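Local coordinates for putative transcriptional regulator (Streptomyces coelicolor, PDB 2HXI), which probably acts as a DNA-binding transcription factor of the TetR family, recognising regulatory sequences as a dimer, at residues H159-L164 and A229-L234; A143-G148 and D152-R157; T103-R108 and M137-Q142; A121-H126 and S167-E172. All coordinates share one frame; numbering follows the deposited sequence.

Contact 1: residues H159-L164 and A229-L234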
loop_
_atom_site.group_PDB
_atom_site.type_symbol
_atom_site.label_atom_id
_atom_site.label_comp_id
_atom_site.label_asym_id
_atom_site.label_seq_id
_atom_site.Cartn_x
_atom_site.Cartn_y
_atom_site.Cartn_z
ATOM N N HIS B 159 -1.140 15.550 0.308
ATOM C CA HIS B 159 -1.962 14.402 0.697
ATOM C C HIS B 159 -1.729 13.191 -0.269
ATOM O O HIS B 159 -1.514 12.072 0.175
ATOM C CB HIS B 159 -3.406 14.822 0.618
ATOM C CG HIS B 159 -4.344 13.829 1.216
ATOM N ND1 HIS B 159 -4.174 13.306 2.481
ATOM C CD2 HIS B 159 -5.444 13.226 0.704
ATOM C CE1 HIS B 159 -5.137 12.427 2.730
ATOM N NE2 HIS B 159 -5.915 12.359 1.674
ATOM N N ARG B 160 -1.801 13.438 -1.565
ATOM C CA ARG B 160 -1.601 12.389 -2.568
ATOM C C ARG B 160 -0.169 11.805 -2.543
ATOM O O ARG B 160 0.045 10.568 -2.697
ATOM C CB ARG B 160 -1.942 12.935 -3.951
ATOM C CG ARG B 160 -3.486 13.020 -4.104
ATOM C CD ARG B 160 -3.827 13.168 -5.586
ATOM N NE ARG B 160 -3.397 14.455 -6.107
ATOM C CZ ARG B 160 -4.132 15.568 -6.141
ATOM N NH1 ARG B 160 -5.400 15.590 -5.717
ATOM N NH2 ARG B 160 -3.586 16.676 -6.611
ATOM N N LEU B 161 0.793 12.698 -2.341
ATOM C CA LEU B 161 2.185 12.272 -2.352
ATOM C C LEU B 161 2.433 11.332 -1.173
ATOM O O LEU B 161 3.061 10.301 -1.310
ATOM C CB LEU B 161 3.057 13.519 -2.277
ATOM C CG LEU B 161 4.537 13.143 -2.203
ATOM C CD1 LEU B 161 5.093 12.217 -3.299
ATOM C CD2 LEU B 161 5.435 14.413 -2.103
ATOM N N VAL B 162 1.978 11.705 -0.004
ATOM C CA VAL B 162 2.185 10.864 1.204
ATOM C C VAL B 162 1.336 9.629 1.202
ATOM O O VAL B 162 1.805 8.607 1.625
ATOM C CB VAL B 162 2.021 11.682 2.505
ATOM C CG1 VAL B 162 2.089 10.801 3.766
ATOM C CG2 VAL B 162 3.139 12.766 2.514
ATOM N N ILE B 163 0.100 9.718 0.722
ATOM C CA ILE B 163 -0.667 8.475 0.463
ATOM C C ILE B 163 0.147 7.519 -0.455
ATOM O O ILE B 163 0.234 6.337 -0.200
ATOM C CB ILE B 163 -1.984 8.770 -0.187
ATOM C CG1 ILE B 163 -2.980 9.285 0.890
ATOM C CG2 ILE B 163 -2.553 7.483 -0.839
ATOM C CD1 ILE B 163 -4.274 9.896 0.396
ATOM N N LEU B 164 0.699 8.045 -1.535
ATOM C CA LEU B 164 1.499 7.164 -2.431
ATOM C C LEU B 164 2.670 6.497 -1.676
ATOM O O LEU B 164 2.806 5.266 -1.702
ATOM C CB LEU B 164 2.009 7.979 -3.605
ATOM C CG LEU B 164 2.873 7.260 -4.603
ATOM C CD1 LEU B 164 2.322 5.953 -5.208
ATOM C CD2 LEU B 164 3.334 8.151 -5.720
ATOM N N ALA B 229 7.871 8.800 -11.320
ATOM C CA ALA B 229 6.743 9.068 -12.234
ATOM C C ALA B 229 5.857 10.139 -11.567
ATOM O O ALA B 229 5.330 11.091 -12.194
ATOM C CB ALA B 229 5.916 7.810 -12.432
ATOM N N HIS B 230 5.619 9.953 -10.280
ATOM C CA HIS B 230 4.714 10.871 -9.586
ATOM C C HIS B 230 5.317 12.298 -9.518
ATOM O O HIS B 230 4.638 13.295 -9.751
ATOM C CB HIS B 230 4.410 10.374 -8.184
ATOM C CG HIS B 230 3.278 11.129 -7.539
ATOM N ND1 HIS B 230 1.962 10.875 -7.852
ATOM C CD2 HIS B 230 3.264 12.184 -6.664
ATOM C CE1 HIS B 230 1.183 11.686 -7.143
ATOM N NE2 HIS B 230 1.948 12.526 -6.463
ATOM N N LEU B 231 6.600 12.391 -9.203
ATOM C CA LEU B 231 7.269 13.696 -9.109
ATOM C C LEU B 231 7.345 14.363 -10.509
ATOM O O LEU B 231 7.291 15.562 -10.601
ATOM C CB LEU B 231 8.645 13.605 -8.405
ATOM C CG LEU B 231 8.647 12.944 -6.992
ATOM C CD1 LEU B 231 10.064 13.096 -6.413
ATOM C CD2 LEU B 231 7.619 13.645 -6.116
ATOM N N ALA B 232 7.397 13.560 -11.586
ATOM C CA ALA B 232 7.390 14.126 -12.952
ATOM C C ALA B 232 6.025 14.748 -13.186
ATOM O O ALA B 232 5.948 15.797 -13.844
ATOM C CB ALA B 232 7.639 13.005 -13.998
ATOM N N HIS B 233 4.976 14.127 -12.664
ATOM C CA HIS B 233 3.598 14.693 -12.768
ATOM C C HIS B 233 3.516 16.053 -12.034
ATOM O O HIS B 233 2.949 17.059 -12.548
ATOM C CB HIS B 233 2.538 13.668 -12.252
ATOM C CG HIS B 233 1.393 14.259 -11.440
ATOM N ND1 HIS B 233 0.215 14.713 -12.003
ATOM C CD2 HIS B 233 1.232 14.344 -10.095
ATOM C CE1 HIS B 233 -0.602 15.094 -11.036
ATOM N NE2 HIS B 233 0.003 14.915 -9.870
ATOM N N LEU B 234 4.119 16.103 -10.839
ATOM C CA LEU B 234 4.102 17.373 -10.090
ATOM C C LEU B 234 4.899 18.390 -10.892
ATOM O O LEU B 234 4.508 19.539 -10.929
ATOM C CB LEU B 234 4.686 17.267 -8.678
ATOM C CG LEU B 234 3.826 16.341 -7.808
ATOM C CD1 LEU B 234 4.597 16.084 -6.501
ATOM C CD2 LEU B 234 2.484 16.967 -7.564
HETATM O O HOH W 1 -1.085 15.644 -7.295
#

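Contact 2: residues A143-G148 and D152-R157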
loop_
_atom_site.group_PDB
_atom_site.type_symbol
_atom_site.label_atom_id
_atom_site.label_comp_id
_atom_site.label_asym_id
_atom_site.label_seq_id
_atom_site.Cartn_x
_atom_site.Cartn_y
_atom_site.Cartn_z
ATOM N N ALA B 143 9.602 21.673 0.247
ATOM C CA ALA B 143 9.916 21.183 -1.132
ATOM C C ALA B 143 8.815 21.486 -2.164
ATOM O O ALA B 143 9.117 21.977 -3.257
ATOM C CB ALA B 143 10.290 19.688 -1.118
ATOM N N LEU B 144 7.570 21.239 -1.783
ATOM C CA LEU B 144 6.423 21.539 -2.656
ATOM C C LEU B 144 6.343 23.078 -2.926
ATOM O O LEU B 144 6.089 23.517 -4.057
ATOM C CB LEU B 144 5.131 21.038 -2.035
ATOM C CG LEU B 144 5.036 19.456 -2.114
ATOM C CD1 LEU B 144 3.853 18.918 -1.260
ATOM C CD2 LEU B 144 4.947 18.925 -3.646
ATOM N N ARG B 145 6.604 23.907 -1.895
ATOM C CA ARG B 145 6.655 25.346 -2.166
ATOM C C ARG B 145 7.753 25.694 -3.114
ATOM O O ARG B 145 7.584 26.527 -3.984
ATOM C CB ARG B 145 6.820 26.180 -0.878
ATOM C CG ARG B 145 5.475 26.266 -0.145
ATOM C CD ARG B 145 5.583 27.202 1.092
ATOM N NE ARG B 145 4.289 27.881 1.354
ATOM C CZ ARG B 145 4.053 28.633 2.446
ATOM N NH1 ARG B 145 4.968 28.767 3.360
ATOM N NH2 ARG B 145 2.881 29.206 2.602
ATOM N N ALA B 146 8.906 25.039 -2.905
ATOM C CA ALA B 146 10.083 25.294 -3.760
ATOM C C ALA B 146 9.858 25.018 -5.237
ATOM O O ALA B 146 10.450 25.702 -6.092
ATOM C CB ALA B 146 11.259 24.520 -3.288
ATOM N N SER B 147 8.966 24.072 -5.517
ATOM C CA SER B 147 8.595 23.689 -6.896
ATOM C C SER B 147 7.907 24.836 -7.628
ATOM O O SER B 147 7.807 24.809 -8.855
ATOM C CB SER B 147 7.677 22.456 -6.871
ATOM O OG SER B 147 6.320 22.786 -6.548
ATOM N N GLY B 148 7.353 25.794 -6.884
ATOM C CA GLY B 148 6.403 26.746 -7.517
ATOM C C GLY B 148 4.919 26.421 -7.584
ATOM O O GLY B 148 4.130 27.254 -8.036
ATOM N N ASP B 152 -2.364 27.279 -2.568
ATOM C CA ASP B 152 -3.714 26.792 -2.415
ATOM C C ASP B 152 -3.771 25.296 -2.711
ATOM O O ASP B 152 -4.575 24.610 -2.092
ATOM C CB ASP B 152 -4.678 27.506 -3.335
ATOM C CG ASP B 152 -4.084 27.763 -4.725
ATOM O OD1 ASP B 152 -3.285 28.754 -4.869
ATOM O OD2 ASP B 152 -4.428 26.995 -5.662
ATOM N N GLU B 153 -2.904 24.815 -3.626
ATOM C CA GLU B 153 -2.947 23.404 -4.092
ATOM C C GLU B 153 -2.081 22.468 -3.234
ATOM O O GLU B 153 -2.269 21.237 -3.249
ATOM C CB GLU B 153 -2.463 23.316 -5.508
ATOM C CG GLU B 153 -3.410 23.837 -6.549
ATOM C CD GLU B 153 -2.813 23.618 -7.935
ATOM O OE1 GLU B 153 -1.798 22.858 -8.083
ATOM O OE2 GLU B 153 -3.341 24.235 -8.869
ATOM N N ILE B 154 -1.163 23.056 -2.476
ATOM C CA ILE B 154 -0.169 22.263 -1.739
ATOM C C ILE B 154 -0.727 21.206 -0.789
ATOM O O ILE B 154 -0.261 20.025 -0.793
ATOM C CB ILE B 154 0.946 23.139 -1.187
ATOM C CG1 ILE B 154 1.816 23.562 -2.389
ATOM C CG2 ILE B 154 1.742 22.383 -0.089
ATOM C CD1 ILE B 154 2.855 24.588 -2.081
ATOM N N PRO B 155 -1.726 21.540 0.024
ATOM C CA PRO B 155 -2.252 20.464 0.928
ATOM C C PRO B 155 -2.768 19.241 0.153
ATOM O O PRO B 155 -2.513 18.071 0.566
ATOM C CB PRO B 155 -3.398 21.183 1.694
ATOM C CG PRO B 155 -2.904 22.646 1.743
ATOM C CD PRO B 155 -2.365 22.847 0.292
ATOM N N ALA B 156 -3.476 19.467 -0.971
ATOM C CA ALA B 156 -3.974 18.324 -1.736
ATOM C C ALA B 156 -2.808 17.534 -2.365
ATOM O O ALA B 156 -2.805 16.323 -2.346
ATOM C CB ALA B 156 -4.932 18.773 -2.798
ATOM N N ARG B 157 -1.828 18.256 -2.881
ATOM C CA ARG B 157 -0.613 17.641 -3.497
ATOM C C ARG B 157 0.172 16.817 -2.455
ATOM O O ARG B 157 0.577 15.675 -2.686
ATOM C CB ARG B 157 0.237 18.759 -4.129
ATOM C CG ARG B 157 -0.547 19.652 -5.152
ATOM C CD ARG B 157 -0.298 19.188 -6.513
ATOM N NE ARG B 157 -0.834 20.039 -7.574
ATOM C CZ ARG B 157 -1.083 19.551 -8.790
ATOM N NH1 ARG B 157 -0.793 18.289 -9.032
ATOM N NH2 ARG B 157 -1.586 20.322 -9.765
#

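Contact 3: residues T103-R108 and M137-Q142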
loop_
_atom_site.group_PDB
_atom_site.type_symbol
_atom_site.label_atom_id
_atom_site.label_comp_id
_atom_site.label_asym_id
_atom_site.label_seq_id
_atom_site.Cartn_x
_atom_site.Cartn_y
_atom_site.Cartn_z
ATOM N N THR B 103 12.515 13.064 -3.021
ATOM C CA THR B 103 12.989 11.673 -3.269
ATOM C C THR B 103 13.795 11.215 -2.069
ATOM O O THR B 103 13.598 10.103 -1.575
ATOM C CB THR B 103 13.804 11.601 -4.600
ATOM O OG1 THR B 103 12.954 12.023 -5.688
ATOM C CG2 THR B 103 14.243 10.156 -4.832
ATOM N N ALA B 104 14.654 12.102 -1.573
ATOM C CA ALA B 104 15.471 11.792 -0.392
ATOM C C ALA B 104 14.633 11.474 0.840
ATOM O O ALA B 104 14.925 10.525 1.581
ATOM C CB ALA B 104 16.536 12.914 -0.152
ATOM N N VAL B 105 13.630 12.291 1.107
ATOM C CA VAL B 105 12.735 11.973 2.189
ATOM C C VAL B 105 12.022 10.599 1.983
ATOM O O VAL B 105 11.982 9.782 2.882
ATOM C CB VAL B 105 11.703 13.103 2.373
ATOM C CG1 VAL B 105 10.565 12.691 3.389
ATOM C CG2 VAL B 105 12.409 14.384 2.812
ATOM N N ALA B 106 11.385 10.389 0.824
ATOM C CA ALA B 106 10.711 9.127 0.526
ATOM C C ALA B 106 11.693 7.913 0.754
ATOM O O ALA B 106 11.302 6.882 1.385
ATOM C CB ALA B 106 10.240 9.155 -0.913
ATOM N N LEU B 107 12.953 8.038 0.306
ATOM C CA LEU B 107 13.895 6.921 0.510
ATOM C C LEU B 107 14.204 6.718 1.983
ATOM O O LEU B 107 14.392 5.545 2.419
ATOM C CB LEU B 107 15.209 7.114 -0.266
ATOM C CG LEU B 107 14.931 7.129 -1.788
ATOM C CD1 LEU B 107 16.265 7.392 -2.530
ATOM C CD2 LEU B 107 14.257 5.876 -2.284
ATOM N N ARG B 108 14.335 7.832 2.734
ATOM C CA ARG B 108 14.682 7.731 4.151
ATOM C C ARG B 108 13.527 7.047 4.851
ATOM O O ARG B 108 13.742 6.224 5.710
ATOM C CB ARG B 108 14.987 9.073 4.806
ATOM C CG ARG B 108 16.439 9.520 4.545
ATOM C CD ARG B 108 16.591 10.969 4.975
ATOM N NE ARG B 108 17.998 11.389 5.211
ATOM C CZ ARG B 108 18.586 11.460 6.398
ATOM N NH1 ARG B 108 19.849 11.885 6.466
ATOM N NH2 ARG B 108 17.939 11.114 7.518
HETATM N N MSE B 137 6.764 16.369 7.502
HETATM C CA MSE B 137 5.840 17.243 6.853
HETATM C C MSE B 137 6.423 18.572 6.493
HETATM O O MSE B 137 6.151 19.024 5.380
HETATM C CB MSE B 137 4.601 17.409 7.725
HETATM C CG MSE B 137 3.816 16.100 7.717
HETATM SE SE MSE B 137 2.419 16.296 9.151
HETATM C CE MSE B 137 1.152 17.009 7.987
ATOM N N GLU B 138 7.240 19.160 7.404
ATOM C CA GLU B 138 7.848 20.479 7.155
ATOM C C GLU B 138 8.704 20.380 5.854
ATOM O O GLU B 138 8.668 21.250 4.960
ATOM C CB GLU B 138 8.691 20.942 8.355
ATOM C CG GLU B 138 9.339 22.314 8.117
ATOM C CD GLU B 138 8.315 23.447 7.954
ATOM O OE1 GLU B 138 7.110 23.314 8.298
ATOM O OE2 GLU B 138 8.758 24.496 7.479
ATOM N N GLU B 139 9.500 19.323 5.751
ATOM C CA GLU B 139 10.378 19.241 4.571
ATOM C C GLU B 139 9.572 19.003 3.288
ATOM O O GLU B 139 9.896 19.598 2.226
ATOM C CB GLU B 139 11.441 18.158 4.807
ATOM C CG GLU B 139 12.311 17.868 3.521
ATOM C CD GLU B 139 13.169 19.053 3.030
ATOM O OE1 GLU B 139 13.152 20.165 3.621
ATOM O OE2 GLU B 139 13.841 18.872 1.976
ATOM N N VAL B 140 8.588 18.112 3.323
ATOM C CA VAL B 140 7.775 17.878 2.130
ATOM C C VAL B 140 7.097 19.187 1.667
ATOM O O VAL B 140 7.140 19.593 0.504
ATOM C CB VAL B 140 6.768 16.730 2.367
ATOM C CG1 VAL B 140 5.891 16.560 1.132
ATOM C CG2 VAL B 140 7.519 15.389 2.666
ATOM N N LEU B 141 6.531 19.903 2.634
ATOM C CA LEU B 141 5.795 21.115 2.312
ATOM C C LEU B 141 6.761 22.216 1.782
ATOM O O LEU B 141 6.423 22.940 0.835
ATOM C CB LEU B 141 5.039 21.591 3.568
ATOM C CG LEU B 141 3.834 20.732 4.017
ATOM C CD1 LEU B 141 3.280 21.022 5.445
ATOM C CD2 LEU B 141 2.733 20.741 2.949
ATOM N N GLN B 142 7.962 22.348 2.365
ATOM C CA GLN B 142 8.937 23.336 1.890
ATOM C C GLN B 142 9.349 22.957 0.460
ATOM O O GLN B 142 9.452 23.812 -0.417
ATOM C CB GLN B 142 10.168 23.383 2.827
ATOM C CG GLN B 142 9.882 24.055 4.156
ATOM C CD GLN B 142 9.706 25.590 4.028
ATOM O OE1 GLN B 142 9.800 26.163 2.938
ATOM N NE2 GLN B 142 9.474 26.246 5.149
#

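Contact 4: residues A121-H126 and S167-E172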
loop_
_atom_site.group_PDB
_atom_site.type_symbol
_atom_site.label_atom_id
_atom_site.label_comp_id
_atom_site.label_asym_id
_atom_site.label_seq_id
_atom_site.Cartn_x
_atom_site.Cartn_y
_atom_site.Cartn_z
ATOM N N ALA B 121 2.650 -0.507 8.858
ATOM C CA ALA B 121 1.194 -0.695 8.718
ATOM C C ALA B 121 0.369 0.338 9.513
ATOM O O ALA B 121 -0.651 0.873 9.039
ATOM C CB ALA B 121 0.839 -2.124 9.155
ATOM N N VAL B 122 0.773 0.565 10.754
ATOM C CA VAL B 122 0.091 1.477 11.620
ATOM C C VAL B 122 0.208 2.860 11.015
ATOM O O VAL B 122 -0.790 3.603 10.970
ATOM C CB VAL B 122 0.649 1.490 13.074
ATOM C CG1 VAL B 122 -0.019 2.642 13.896
ATOM C CG2 VAL B 122 0.405 0.128 13.782
ATOM N N TRP B 123 1.409 3.232 10.574
ATOM C CA TRP B 123 1.595 4.598 10.059
ATOM C C TRP B 123 0.806 4.793 8.775
ATOM O O TRP B 123 0.157 5.831 8.569
ATOM C CB TRP B 123 3.081 4.894 9.798
ATOM C CG TRP B 123 3.340 6.205 9.076
ATOM C CD1 TRP B 123 3.012 7.472 9.500
ATOM C CD2 TRP B 123 3.965 6.359 7.796
ATOM N NE1 TRP B 123 3.384 8.395 8.545
ATOM C CE2 TRP B 123 3.972 7.745 7.492
ATOM C CE3 TRP B 123 4.512 5.450 6.868
ATOM C CZ2 TRP B 123 4.521 8.244 6.330
ATOM C CZ3 TRP B 123 5.075 5.952 5.707
ATOM C CH2 TRP B 123 5.066 7.331 5.443
ATOM N N GLY B 124 0.851 3.781 7.912
ATOM C CA GLY B 124 0.170 3.833 6.631
ATOM C C GLY B 124 -1.331 3.972 6.829
ATOM O O GLY B 124 -2.025 4.461 5.940
ATOM N N ARG B 125 -1.829 3.565 7.991
ATOM C CA ARG B 125 -3.259 3.645 8.289
ATOM C C ARG B 125 -3.674 4.905 9.031
ATOM O O ARG B 125 -4.656 5.555 8.655
ATOM C CB ARG B 125 -3.710 2.407 9.067
ATOM C CG ARG B 125 -5.204 2.333 9.333
ATOM C CD ARG B 125 -5.539 1.158 10.250
ATOM N NE ARG B 125 -5.113 -0.132 9.686
ATOM C CZ ARG B 125 -5.605 -1.321 10.049
ATOM N NH1 ARG B 125 -6.575 -1.412 10.966
ATOM N NH2 ARG B 125 -5.145 -2.430 9.476
ATOM N N HIS B 126 -2.967 5.253 10.096
ATOM C CA HIS B 126 -3.399 6.381 10.897
ATOM C C HIS B 126 -2.522 7.641 10.720
ATOM O O HIS B 126 -2.880 8.714 11.231
ATOM C CB HIS B 126 -3.380 6.019 12.378
ATOM C CG HIS B 126 -4.196 4.819 12.756
ATOM N ND1 HIS B 126 -3.627 3.591 13.038
ATOM C CD2 HIS B 126 -5.527 4.673 12.982
ATOM C CE1 HIS B 126 -4.576 2.731 13.382
ATOM N NE2 HIS B 126 -5.735 3.364 13.362
ATOM N N SER B 167 1.559 4.107 1.109
ATOM C CA SER B 167 0.882 2.927 0.564
ATOM C C SER B 167 1.914 1.960 0.061
ATOM O O SER B 167 1.770 0.764 0.305
ATOM C CB SER B 167 -0.031 3.273 -0.592
ATOM O OG SER B 167 -1.212 3.945 -0.076
ATOM N N LEU B 168 2.942 2.464 -0.632
ATOM C CA LEU B 168 3.981 1.592 -1.199
ATOM C C LEU B 168 4.797 0.934 -0.081
ATOM O O LEU B 168 5.147 -0.278 -0.153
ATOM C CB LEU B 168 4.909 2.384 -2.102
ATOM C CG LEU B 168 4.290 2.849 -3.439
ATOM C CD1 LEU B 168 5.165 3.890 -4.134
ATOM C CD2 LEU B 168 3.904 1.603 -4.355
ATOM N N ILE B 169 5.064 1.714 0.964
ATOM C CA ILE B 169 5.860 1.214 2.114
ATOM C C ILE B 169 5.060 0.157 2.881
ATOM O O ILE B 169 5.611 -0.903 3.182
ATOM C CB ILE B 169 6.353 2.381 3.027
ATOM C CG1 ILE B 169 7.420 3.214 2.295
ATOM C CG2 ILE B 169 6.967 1.776 4.350
ATOM C CD1 ILE B 169 7.825 4.581 3.017
ATOM N N THR B 170 3.781 0.397 3.167
ATOM C CA THR B 170 2.997 -0.609 3.877
ATOM C C THR B 170 2.855 -1.916 3.068
ATOM O O THR B 170 2.983 -3.023 3.620
ATOM C CB THR B 170 1.667 -0.078 4.407
ATOM O OG1 THR B 170 0.794 0.239 3.349
ATOM C CG2 THR B 170 1.843 1.199 5.157
ATOM N N ALA B 171 2.632 -1.792 1.754
ATOM C CA ALA B 171 2.471 -2.973 0.926
ATOM C C ALA B 171 3.719 -3.820 0.853
ATOM O O ALA B 171 3.628 -5.053 0.845
ATOM C CB ALA B 171 1.991 -2.587 -0.492
ATOM N N GLU B 172 4.880 -3.189 0.802
ATOM C CA GLU B 172 6.118 -3.916 0.631
ATOM C C GLU B 172 6.458 -4.796 1.850
ATOM O O GLU B 172 7.061 -5.885 1.696
ATOM C CB GLU B 172 7.254 -2.956 0.287
ATOM C CG GLU B 172 8.605 -3.620 0.147
ATOM C CD GLU B 172 9.673 -2.636 -0.224
ATOM O OE1 GLU B 172 9.328 -1.453 -0.423
ATOM O OE2 GLU B 172 10.843 -3.047 -0.369
HETATM O O HOH W 2 -1.363 4.774 3.139
#

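Contact 1: residues H159-L164 and A229-L234
Leu161 and Leu164 of helix 154-173 close on His230 of helix 219-237. The two segment axes run antiparallel at 174° and stay 11.5 Å apart, so side chains, not backbones, fill the interval. The tight part is at Leu164, whose CD2 lies 3.5 Å from His230 CB. That methyl group also touches the first ring atoms, the two side chains sliding past each other in opposite directions. Leu161 CD1 comes obliquely to the ring at 3.8 Å from His230 CD2, and also reaches Leu231 CD2 at 4.0 Å. With CG anti to the backbone N (chi1 -168°), the imidazole of His230 extends between the helices to meet both leucines. An alanine at His230 would remove the imidazole and probably open a gap between the two leucines and helix 219-237, leaving Leu161 CD1 without its ring partner. The other flank is wetter and looser: a single water accepts from Arg160 NH2 at 2.8 Å and is hydrogen-bonded to His233 NE2 at 2.9 Å, linking two partly exposed side chains. Arg160 NH1 also forms a salt bridge with Glu225 of the second subunit, where Leu164 packs on its own counterpart, as expected of the helical dimer interface of TetR-family regulators. The chemistry is thus divided, with apolar packing inside and a hydrated basic margin outside; the nearby guanidinium may disfavour protonation of His230, an effect the acidic partner of Arg160 would temper.

Contact 2: residues A143-G148 and D152-R157
Arg157, whose backbone C lies 4.4 Å from Leu144 CD1, has a guanidinium with Glu153 OE1 at its edge and in its plane. Arg157 NE at 3.0 Å and Arg157 NH2 at 3.1 Å both grip Glu153 OE1 side-on, with similarly bent N-H...O angles of 147° and 145°. They arrive from the same face of the carboxylate, well out of its plane. The second guanidinium, that of Arg145, is engaged by Asp151 in the connecting loop through a salt bridge at NH2. Between these charged groups lies the apolar join of two consecutive helices, 131-146 and 154-173, across a short loop. Ile154 carries it: CG2 lies 4.1 Å from Leu144 CB, while CD1 comes within 3.7 Å of Arg145 CG, the two side chains crossing at about a right angle. The extended arm of Ile154, with CG1 anti to the carbonyl carbon (chi1 -73°), delivers CD1 to the backbone as well, 3.9 Å from Leu144 C. At the end of the first helix Ser147 OG donates to Leu144 O at 2.6 Å, and Gly148 then leaves helical geometry with positive phi, a conformation in which a CB would press on the preceding carbonyl oxygen. Phe208 of the second subunit packs on Ile154, and His207 of that subunit packs on Arg145. The chemistry implies a small apolar joint with each charge paired on its own side, Arg145 with Asp151 and Arg157 with Glu153, while the two segments meet through van der Waals contacts.

Contact 3: residues T103-R108 and M137-Q142
Val105 meets Glu139 and Val140 inside the all-helical C-terminal domain of the TetR fold, where helix 98-113 packs on helix 131-146. The closest backbones are those of Val105 and Val140, with CA atoms 7.7 Å apart, and only 104 Å² is buried between the segments, so the join rests on few atoms. Glu139 can be followed outward. Its CB stands back, 4.4 Å from Val105 CG2. CG, anti to the backbone N (chi1 172°), makes the contact proper, coming obliquely to 3.6 Å from Val105 CG2. At chi2 (64°) the chain bends, and CD retreats to 4.7 Å from Val105 CG2. The carboxylate at the tip does not rely on the valine: OE2 is hydrogen-bonded to Tyr92 OH and forms a salt bridge with Arg101 NE. A buried acidic group is thereby given both a hydroxyl and a positive charge, which would probably keep it ionised, while its methylene part serves as apolar packing. The other branch of the valine, CG1, faces Val140 CG2 at 4.1 Å. Around this pair Tyr92 lies against Val105, and Leu102 and Tyr158 touch Val140, which places the contact in the domain core. On a different flank of helix 131-146, Glu138 turns to the second subunit and accepts from the backbone N atoms of Ala204 and Leu205 there. Its own helix supports it too: Gln142 NE2 donates to Glu138 OE2 at 3.0 Å with an N-H...O angle of 162°.

Contact 4: residues A121-H126 and S167-E172
Thr170 sets its methyl group against Gly124 where helix 117-126 crosses helix 154-173, a helix-on-helix packing in the C-terminal domain of the TetR fold. The segment axes approach to 8.8 Å at a signed crossing angle of -146°. Thr170 CG2 lies 3.5 Å from Gly124 CA, and a CB on Gly124 would come to about 2.0 Å from Thr170 CG2, a clash; the bare glycine is thus what admits the threonine. The conformation of Thr170 is decisive: at chi1 67° OG1 sits between the backbone N and the carbonyl carbon, leaving CG2 to point across. OG1 then donates to Ser167 O at 3.2 Å from above the carbonyl plane, on the same face as the helical bond from Ala171 N. A serine in place of Thr170 lacks that methyl, which would probably leave a gap over Gly124 at the helix crossing. Beside this point Trp123, with CG anti to the backbone N (chi1 171°), presents its ring edge: Ile169 CD1 lies near the ring plane, 4.1 Å from Trp123 CZ3. Phe113 stacks on the same indole, and Leu109 of helix 98-113 touches both Trp123 and Ile169. A water bridges the polar side, where Ser167 OG is also hydrogen-bonded to Ile163 O and to Arg219 of the second subunit. That water donates to Gly124 O at 2.9 Å, and its bond to Ser167 OG is weak, at 3.3 Å.

Helix 154-173 runs through three of the four: it supplies a segment to contacts 2, 1 and 4 in that order along its length. Contacts 2 and 4, about 23 Å apart between centres, mark the extremes, with contact 1 between them, its centre about 11 Å from that of contact 2 and about 16 Å from that of contact 4. Contact 3 (helices 98-113 and 131-146) has its centre about 12 Å from those of contacts 1 and 2 and touches both. Along the chain contacts 3 and 4 alternate their segments, contact 2 falls within the span of contact 4, and contact 1 closes last. All belong to the C-terminal domain and reach the second subunit, so core packing and dimer formation share the same helices.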